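Local coordinates for endosialidase (PDB 4HIZ), which cleaves polymers of sialic acid as a trimeric phage endosialidase, hydrolysing alpha-2,8 and probably also alpha-2,9 linkages, at residues T90-D94 and N95-A99; H107-Q110 and N111-V114; F35-T38 and T39-I43. All coordinates share one frame; numbering follows the deposited sequence.

Contact 1: T90-D94 and N95-A99; sequences TFVYD and NVIYA. With NA (sodium ion), chain B; EDO (1,2-ethanediol), chain R; EDO (1,2-ethanediol), chain L.
The ring of Phe91 overlaps the ring of Tyr98 only at its rim, CE1 lying over the tyrosine face, in a hydrogen-bonded pair of a tight beta hairpin within the catalytic beta-propeller domain. The two planes are nearly parallel, 16° apart, but slid well past each other. CB of Tyr98 stands 3.7 Å from the centroid of the Phe91 ring in a CH-pi contact. Phe91 reaches its partner because CG is set between the backbone N and the carbonyl carbon (chi1 64°), which folds the ring across the neighbouring strand.

Asp94 and Asn95 occupy the corners of a type I' turn, where both have positive phi, a conformation that asparagine, and to a lesser extent aspartate, tolerates well. On the face carrying Val92 and Ile97, these branched side chains lie side by side, CG2 of Val92 being 4.1 Å from CG1 of Ile97; beta-branched residues suit extended strands. The carbonyl O of Thr90 binds a sodium ion together with that of Val477. Tyr93 O accepts a hydrogen bond from Val96 N, which approaches from above its carbonyl plane, and another from a water, which lies 2.7 Å from Tyr98 OH.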
loop_
_atom_site.group_PDB
_atom_site.type_symbol
_atom_site.label_atom_id
_atom_site.label_comp_id
_atom_site.label_asym_id
_atom_site.label_seq_id
_atom_site.Cartn_x
_atom_site.Cartn_y
_atom_site.Cartn_z
ATOM N N THR A 90 1.488 13.160 -22.877
ATOM C CA THR A 90 0.604 13.706 -21.823
ATOM C C THR A 90 -0.529 14.580 -22.356
ATOM O O THR A 90 -0.410 15.183 -23.426
ATOM C CB THR A 90 1.382 14.496 -20.743
ATOM O OG1 THR A 90 1.960 15.674 -21.309
ATOM C CG2 THR A 90 2.443 13.613 -20.065
ATOM N N PHE A 91 -1.624 14.654 -21.600
ATOM C CA PHE A 91 -2.732 15.526 -21.965
ATOM C C PHE A 91 -3.636 15.730 -20.764
ATOM O O PHE A 91 -3.546 14.995 -19.769
ATOM C CB PHE A 91 -3.499 14.931 -23.194
ATOM C CG PHE A 91 -4.160 13.602 -22.921
ATOM C CD1 PHE A 91 -5.449 13.535 -22.356
ATOM C CD2 PHE A 91 -3.495 12.410 -23.187
ATOM C CE1 PHE A 91 -6.041 12.288 -22.104
ATOM C CE2 PHE A 91 -4.087 11.152 -22.944
ATOM C CZ PHE A 91 -5.370 11.087 -22.390
ATOM N N VAL A 92 -4.455 16.773 -20.839
ATOM C CA VAL A 92 -5.458 17.077 -19.813
ATOM C C VAL A 92 -6.828 17.022 -20.489
ATOM O O VAL A 92 -7.032 17.594 -21.592
ATOM C CB VAL A 92 -5.189 18.459 -19.194
ATOM C CG1 VAL A 92 -6.247 18.806 -18.116
ATOM C CG2 VAL A 92 -3.743 18.504 -18.587
ATOM N N TYR A 93 -7.743 16.292 -19.880
ATOM C CA TYR A 93 -9.102 16.187 -20.437
ATOM C C TYR A 93 -10.112 16.176 -19.301
ATOM O O TYR A 93 -9.973 15.370 -18.358
ATOM C CB TYR A 93 -9.250 14.918 -21.290
ATOM C CG TYR A 93 -10.594 14.843 -22.004
ATOM C CD1 TYR A 93 -10.805 15.534 -23.216
ATOM C CD2 TYR A 93 -11.625 14.044 -21.490
ATOM C CE1 TYR A 93 -12.053 15.446 -23.838
ATOM C CE2 TYR A 93 -12.876 13.949 -22.109
ATOM C CZ TYR A 93 -13.078 14.647 -23.273
ATOM O OH TYR A 93 -14.300 14.523 -23.927
ATOM N N ASP A 94 -11.131 17.036 -19.410
ATOM C CA ASP A 94 -12.194 17.127 -18.398
ATOM C C ASP A 94 -11.627 17.140 -16.989
ATOM O O ASP A 94 -12.064 16.360 -16.136
ATOM C CB ASP A 94 -13.169 15.952 -18.610
ATOM C CG ASP A 94 -14.464 16.114 -17.877
ATOM O OD1 ASP A 94 -14.883 17.272 -17.620
ATOM O OD2 ASP A 94 -15.093 15.063 -17.602
ATOM N N ASN A 95 -10.695 18.061 -16.752
ATOM C CA ASN A 95 -10.123 18.320 -15.405
ATOM C C ASN A 95 -9.159 17.273 -14.881
ATOM O O ASN A 95 -8.665 17.426 -13.764
ATOM C CB ASN A 95 -11.213 18.556 -14.349
ATOM C CG ASN A 95 -12.170 19.669 -14.755
ATOM O OD1 ASN A 95 -11.735 20.723 -15.241
ATOM N ND2 ASN A 95 -13.480 19.429 -14.592
ATOM N N VAL A 96 -8.920 16.225 -15.644
ATOM C CA VAL A 96 -8.027 15.137 -15.186
ATOM C C VAL A 96 -6.733 15.214 -15.962
ATOM O O VAL A 96 -6.754 15.410 -17.180
ATOM C CB VAL A 96 -8.698 13.763 -15.396
ATOM C CG1 VAL A 96 -7.755 12.610 -15.058
ATOM C CG2 VAL A 96 -9.981 13.684 -14.544
ATOM N N ILE A 97 -5.595 15.073 -15.274
ATOM C CA ILE A 97 -4.296 15.059 -15.957
ATOM C C ILE A 97 -3.895 13.611 -16.232
ATOM O O ILE A 97 -3.871 12.781 -15.320
ATOM C CB ILE A 97 -3.213 15.734 -15.084
ATOM C CG1 ILE A 97 -3.654 17.150 -14.687
ATOM C CG2 ILE A 97 -1.839 15.776 -15.832
ATOM C CD1 ILE A 97 -2.922 17.671 -13.433
ATOM N N TYR A 98 -3.582 13.309 -17.499
ATOM C CA TYR A 98 -3.175 11.969 -17.904
ATOM C C TYR A 98 -1.698 11.938 -18.247
ATOM O O TYR A 98 -1.200 12.772 -19.027
ATOM C CB TYR A 98 -3.945 11.517 -19.157
ATOM C CG TYR A 98 -5.442 11.319 -18.911
ATOM C CD1 TYR A 98 -6.327 12.411 -18.849
ATOM C CD2 TYR A 98 -5.966 10.038 -18.790
ATOM C CE1 TYR A 98 -7.681 12.210 -18.658
ATOM C CE2 TYR A 98 -7.328 9.826 -18.573
ATOM C CZ TYR A 98 -8.174 10.917 -18.526
ATOM O OH TYR A 98 -9.507 10.690 -18.318
ATOM N N ALA A 99 -0.998 10.979 -17.652
ATOM C CA ALA A 99 0.424 10.768 -17.935
ATOM C C ALA A 99 0.624 9.334 -18.464
ATOM O O ALA A 99 0.895 8.375 -17.694
ATOM C CB ALA A 99 1.282 10.982 -16.626
HETATM NA NA NA B . 0.774 17.517 -24.062
HETATM C C1 EDO R . -9.234 21.268 -18.306
HETATM O O1 EDO R . -10.036 20.113 -18.543
HETATM C C2 EDO R . -9.407 21.800 -16.895
HETATM O O2 EDO R . -9.223 23.215 -16.933
HETATM C C1 EDO L . -4.130 19.833 -22.580
HETATM O O1 EDO L . -3.809 18.541 -23.088
HETATM C C2 EDO L . -3.045 20.877 -22.850
HETATM O O2 EDO L . -1.799 20.396 -22.385
HETATM O O HOH W 1 -11.101 12.841 -18.031
HETATM O O HOH W 2 -1.188 18.817 -25.665
#

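Contact 2: H107-Q110 and N111-V114; sequences HGVQ and NLHV
The side chain of Leu112 folds back over the backbone of Gly108 and Val109, at the end of a type II beta turn that runs from Val109 to Leu112. Its methyl CD1 lies 3.4 Å from Gly108 O, and the same methyl makes a looser apolar contact with CG1 of Val109, 4.4 Å away. CG of Leu112 stands opposite the backbone N about the first torsion (chi1 180°), carrying the branched end beside the incoming chain.

One backbone bond closes the turn: Leu112 N donates to Val109 O over 3.3 Å, a long bond whose donor sits 58° above the carbonyl plane. At the corners are Gln110 and Asn111. Asn111 takes up positive phi (55°), as the third position of a type II turn demands; glycine is commonest there, and asparagine is among the residues that adopt it most readily.

The next shell fixes these corners. Asn145 ND2 bonds to both Val109 O and Leu112 O, bridging the two ends of the turn, while Tyr139 OH accepts a hydrogen bond from Asn111 N. The corner amides are held too, Asn111 ND2 by Glu105 OE1 and Gln110 NE2 by Leu167 O. His578 of the third subunit bonds to Asn111 O. The turn ends the loop that leads from strand 96-104 into strand 113-119, with Val109 packed on His147 of strand 144-154, which belongs to a separate four-stranded sheet.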
loop_
_atom_site.group_PDB
_atom_site.type_symbol
_atom_site.label_atom_id
_atom_site.label_comp_id
_atom_site.label_asym_id
_atom_site.label_seq_id
_atom_site.Cartn_x
_atom_site.Cartn_y
_atom_site.Cartn_z
ATOM N N HIS A 107 15.049 -1.085 -21.927
ATOM C CA HIS A 107 14.908 -0.298 -23.149
ATOM C C HIS A 107 14.617 -1.247 -24.286
ATOM O O HIS A 107 15.487 -1.568 -25.082
ATOM C CB HIS A 107 16.175 0.540 -23.399
ATOM C CG HIS A 107 16.284 1.704 -22.465
ATOM N ND1 HIS A 107 16.526 2.993 -22.897
ATOM C CD2 HIS A 107 16.157 1.773 -21.111
ATOM C CE1 HIS A 107 16.528 3.808 -21.843
ATOM N NE2 HIS A 107 16.319 3.088 -20.754
ATOM N N GLY A 108 13.383 -1.705 -24.338
ATOM C CA GLY A 108 12.936 -2.673 -25.317
ATOM C C GLY A 108 11.494 -2.982 -24.969
ATOM O O GLY A 108 10.970 -2.477 -23.946
ATOM N N VAL A 109 10.823 -3.801 -25.786
ATOM C CA VAL A 109 9.401 -4.041 -25.522
ATOM C C VAL A 109 9.103 -5.354 -24.792
ATOM O O VAL A 109 7.946 -5.785 -24.733
ATOM C CB VAL A 109 8.546 -3.914 -26.826
ATOM C CG1 VAL A 109 8.590 -2.464 -27.319
ATOM C CG2 VAL A 109 9.057 -4.895 -27.963
ATOM N N GLN A 110 10.151 -6.014 -24.277
ATOM C CA GLN A 110 9.935 -7.217 -23.469
ATOM C C GLN A 110 8.944 -6.917 -22.323
ATOM O O GLN A 110 9.137 -5.937 -21.567
ATOM C CB GLN A 110 11.236 -7.668 -22.811
ATOM C CG GLN A 110 12.135 -8.490 -23.738
ATOM C CD GLN A 110 12.857 -7.647 -24.781
ATOM O OE1 GLN A 110 12.867 -6.412 -24.730
ATOM N NE2 GLN A 110 13.509 -8.332 -25.728
ATOM N N ASN A 111 7.915 -7.761 -22.198
ATOM C CA ASN A 111 6.945 -7.690 -21.067
ATOM C C ASN A 111 6.276 -6.338 -20.874
ATOM O O ASN A 111 5.737 -6.042 -19.801
ATOM C CB ASN A 111 7.662 -8.096 -19.770
ATOM C CG ASN A 111 7.934 -9.589 -19.722
ATOM O OD1 ASN A 111 7.053 -10.388 -20.018
ATOM N ND2 ASN A 111 9.155 -9.970 -19.401
ATOM N N LEU A 112 6.274 -5.514 -21.913
ATOM C CA LEU A 112 5.904 -4.109 -21.752
ATOM C C LEU A 112 4.398 -3.842 -22.005
ATOM O O LEU A 112 3.804 -4.404 -22.932
ATOM C CB LEU A 112 6.761 -3.258 -22.711
ATOM C CG LEU A 112 6.570 -1.745 -22.742
ATOM C CD1 LEU A 112 7.907 -1.115 -23.139
ATOM C CD2 LEU A 112 5.489 -1.340 -23.769
ATOM N N HIS A 113 3.791 -2.972 -21.186
ATOM C CA HIS A 113 2.461 -2.411 -21.473
ATOM C C HIS A 113 2.537 -0.915 -21.723
ATOM O O HIS A 113 3.262 -0.199 -21.005
ATOM C CB HIS A 113 1.534 -2.608 -20.227
ATOM C CG HIS A 113 1.151 -4.024 -19.976
ATOM N ND1 HIS A 113 0.091 -4.638 -20.614
ATOM C CD2 HIS A 113 1.660 -4.948 -19.121
ATOM C CE1 HIS A 113 -0.051 -5.871 -20.151
ATOM N NE2 HIS A 113 0.888 -6.086 -19.246
ATOM N N VAL A 114 1.759 -0.404 -22.695
ATOM C CA VAL A 114 1.481 1.033 -22.723
ATOM C C VAL A 114 0.487 1.285 -21.591
ATOM O O VAL A 114 -0.430 0.508 -21.418
ATOM C CB VAL A 114 0.891 1.432 -24.086
ATOM C CG1 VAL A 114 0.604 2.939 -24.115
ATOM C CG2 VAL A 114 1.905 1.043 -25.205
#

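Contact 3: F35-T38 and T39-I43; sequences FKVT and TLPDI
Val37 turns its side chain inward, toward the bend that the chain makes through Thr38 and Thr39, and meets Leu40 and Pro41 with a single methyl. CG2 lies between the backbone N and the carbonyl carbon, while CG1 is anti to that carbon (chi1 -62°). From there CG2 touches Leu40 CD2 at 4.3 Å and Pro41 CD at 4.4 Å. The same methyl lies still nearer the backbone, 3.4 Å from Thr39 O, so the valine places hydrocarbon on the inside of the bend.

The side chains of the two threonines at the corner run aslant to one another. Thr38 OG1, held between its backbone N and carbonyl carbon (chi1 57°), faces the methyl CG2 of Thr39 at 3.8 Å. Small polar residues suit this exposed corner. No hydrogen bond spans the bend, so the chain turns without the closing backbone bond of a classical beta turn; Thr39 N is buried without a partner. Pro41 suits its place because its compact ring offers CD to the valine methyl and has no N-H to satisfy. Farther along, Asp42 forms a salt bridge with Lys523 of the third subunit.

The bend leads out of strand 33-36 in the N-terminal extension toward strand 49-53, on which Val37 and Pro41 both pack through Phe51. Leu40 reaches Tyr53 of that strand and Tyr63 of strand 61-64.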
loop_
_atom_site.group_PDB
_atom_site.type_symbol
_atom_site.label_atom_id
_atom_site.label_comp_id
_atom_site.label_asym_id
_atom_site.label_seq_id
_atom_site.Cartn_x
_atom_site.Cartn_y
_atom_site.Cartn_z
ATOM N N PHE A 35 22.856 36.324 -10.099
ATOM C CA PHE A 35 24.271 36.612 -9.858
ATOM C C PHE A 35 25.116 35.867 -10.882
ATOM O O PHE A 35 24.759 34.767 -11.264
ATOM C CB PHE A 35 24.673 36.113 -8.467
ATOM C CG PHE A 35 23.883 36.738 -7.357
ATOM C CD1 PHE A 35 24.246 37.980 -6.850
ATOM C CD2 PHE A 35 22.786 36.086 -6.825
ATOM C CE1 PHE A 35 23.518 38.570 -5.836
ATOM C CE2 PHE A 35 22.041 36.666 -5.791
ATOM C CZ PHE A 35 22.410 37.911 -5.300
ATOM N N LYS A 36 26.258 36.429 -11.267
ATOM C CA LYS A 36 27.217 35.714 -12.100
ATOM C C LYS A 36 28.323 35.234 -11.182
ATOM O O LYS A 36 28.947 36.027 -10.487
ATOM C CB LYS A 36 27.797 36.621 -13.177
ATOM C CG LYS A 36 26.717 37.324 -13.979
ATOM C CD LYS A 36 27.100 37.471 -15.441
ATOM C CE LYS A 36 25.998 38.189 -16.222
ATOM N NZ LYS A 36 24.636 37.647 -15.885
ATOM N N VAL A 37 28.543 33.934 -11.151
ATOM C CA VAL A 37 29.420 33.407 -10.118
ATOM C C VAL A 37 30.550 32.620 -10.726
ATOM O O VAL A 37 30.444 32.072 -11.821
ATOM C CB VAL A 37 28.675 32.512 -9.109
ATOM C CG1 VAL A 37 27.602 33.315 -8.370
ATOM C CG2 VAL A 37 28.080 31.263 -9.816
ATOM N N THR A 38 31.656 32.582 -9.995
ATOM C CA THR A 38 32.830 31.845 -10.418
ATOM C C THR A 38 32.702 30.339 -10.117
ATOM O O THR A 38 33.302 29.482 -10.784
ATOM C CB THR A 38 34.053 32.397 -9.650
ATOM O OG1 THR A 38 33.804 32.285 -8.235
ATOM C CG2 THR A 38 34.285 33.877 -9.992
ATOM N N THR A 39 31.926 30.029 -9.095
ATOM C CA THR A 39 31.718 28.652 -8.683
ATOM C C THR A 39 30.375 28.656 -8.010
ATOM O O THR A 39 29.959 29.714 -7.501
ATOM C CB THR A 39 32.801 28.215 -7.685
ATOM O OG1 THR A 39 32.550 26.869 -7.270
ATOM C CG2 THR A 39 32.774 29.084 -6.448
ATOM N N LEU A 40 29.662 27.527 -7.984
ATOM C CA LEU A 40 28.318 27.574 -7.366
ATOM C C LEU A 40 28.424 27.790 -5.874
ATOM O O LEU A 40 29.256 27.145 -5.224
ATOM C CB LEU A 40 27.473 26.316 -7.655
ATOM C CG LEU A 40 27.105 26.170 -9.139
ATOM C CD1 LEU A 40 26.337 24.882 -9.377
ATOM C CD2 LEU A 40 26.267 27.358 -9.613
ATOM N N PRO A 41 27.579 28.684 -5.319
ATOM C CA PRO A 41 27.592 28.934 -3.881
ATOM C C PRO A 41 26.725 27.891 -3.176
ATOM O O PRO A 41 26.317 26.903 -3.789
ATOM C CB PRO A 41 26.953 30.315 -3.783
ATOM C CG PRO A 41 25.890 30.289 -4.866
ATOM C CD PRO A 41 26.573 29.530 -6.018
ATOM N N ASP A 42 26.454 28.106 -1.901
ATOM C CA ASP A 42 25.589 27.206 -1.167
ATOM C C ASP A 42 24.141 27.552 -1.540
ATOM O O ASP A 42 23.485 28.344 -0.866
ATOM C CB ASP A 42 25.824 27.420 0.324
ATOM C CG ASP A 42 25.183 26.340 1.180
ATOM O OD1 ASP A 42 24.401 25.518 0.650
ATOM O OD2 ASP A 42 25.473 26.330 2.393
ATOM N N ILE A 43 23.653 26.965 -2.626
ATOM C CA ILE A 43 22.338 27.317 -3.161
ATOM C C ILE A 43 21.185 27.160 -2.154
ATOM O O ILE A 43 20.247 27.961 -2.142
ATOM C CB ILE A 43 22.110 26.555 -4.487
ATOM C CG1 ILE A 43 23.097 27.065 -5.531
ATOM C CG2 ILE A 43 20.657 26.771 -5.033
ATOM C CD1 ILE A 43 23.108 26.202 -6.799
#

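In the fold
Along the chain contact 3 comes first, then contact 1 and contact 2. The last two share the catalytic propeller domain and one antiparallel sheet: contact 1 pairs strand 91-93 with the start of strand 96-104, and contact 2 is the turn through which that strand's chain returns as strand 113-119. Their centres are 23 Å apart, with nearest atoms about 8 Å apart, so they do not touch, although they reach neighbouring strands of one sheet. Contact 3 belongs to the N-terminal extension, its centre 38 Å from that of contact 1 and 42 Å from that of contact 2. Each also meets another subunit of the trimer: contact 1 the second, contacts 2 and 3 the third.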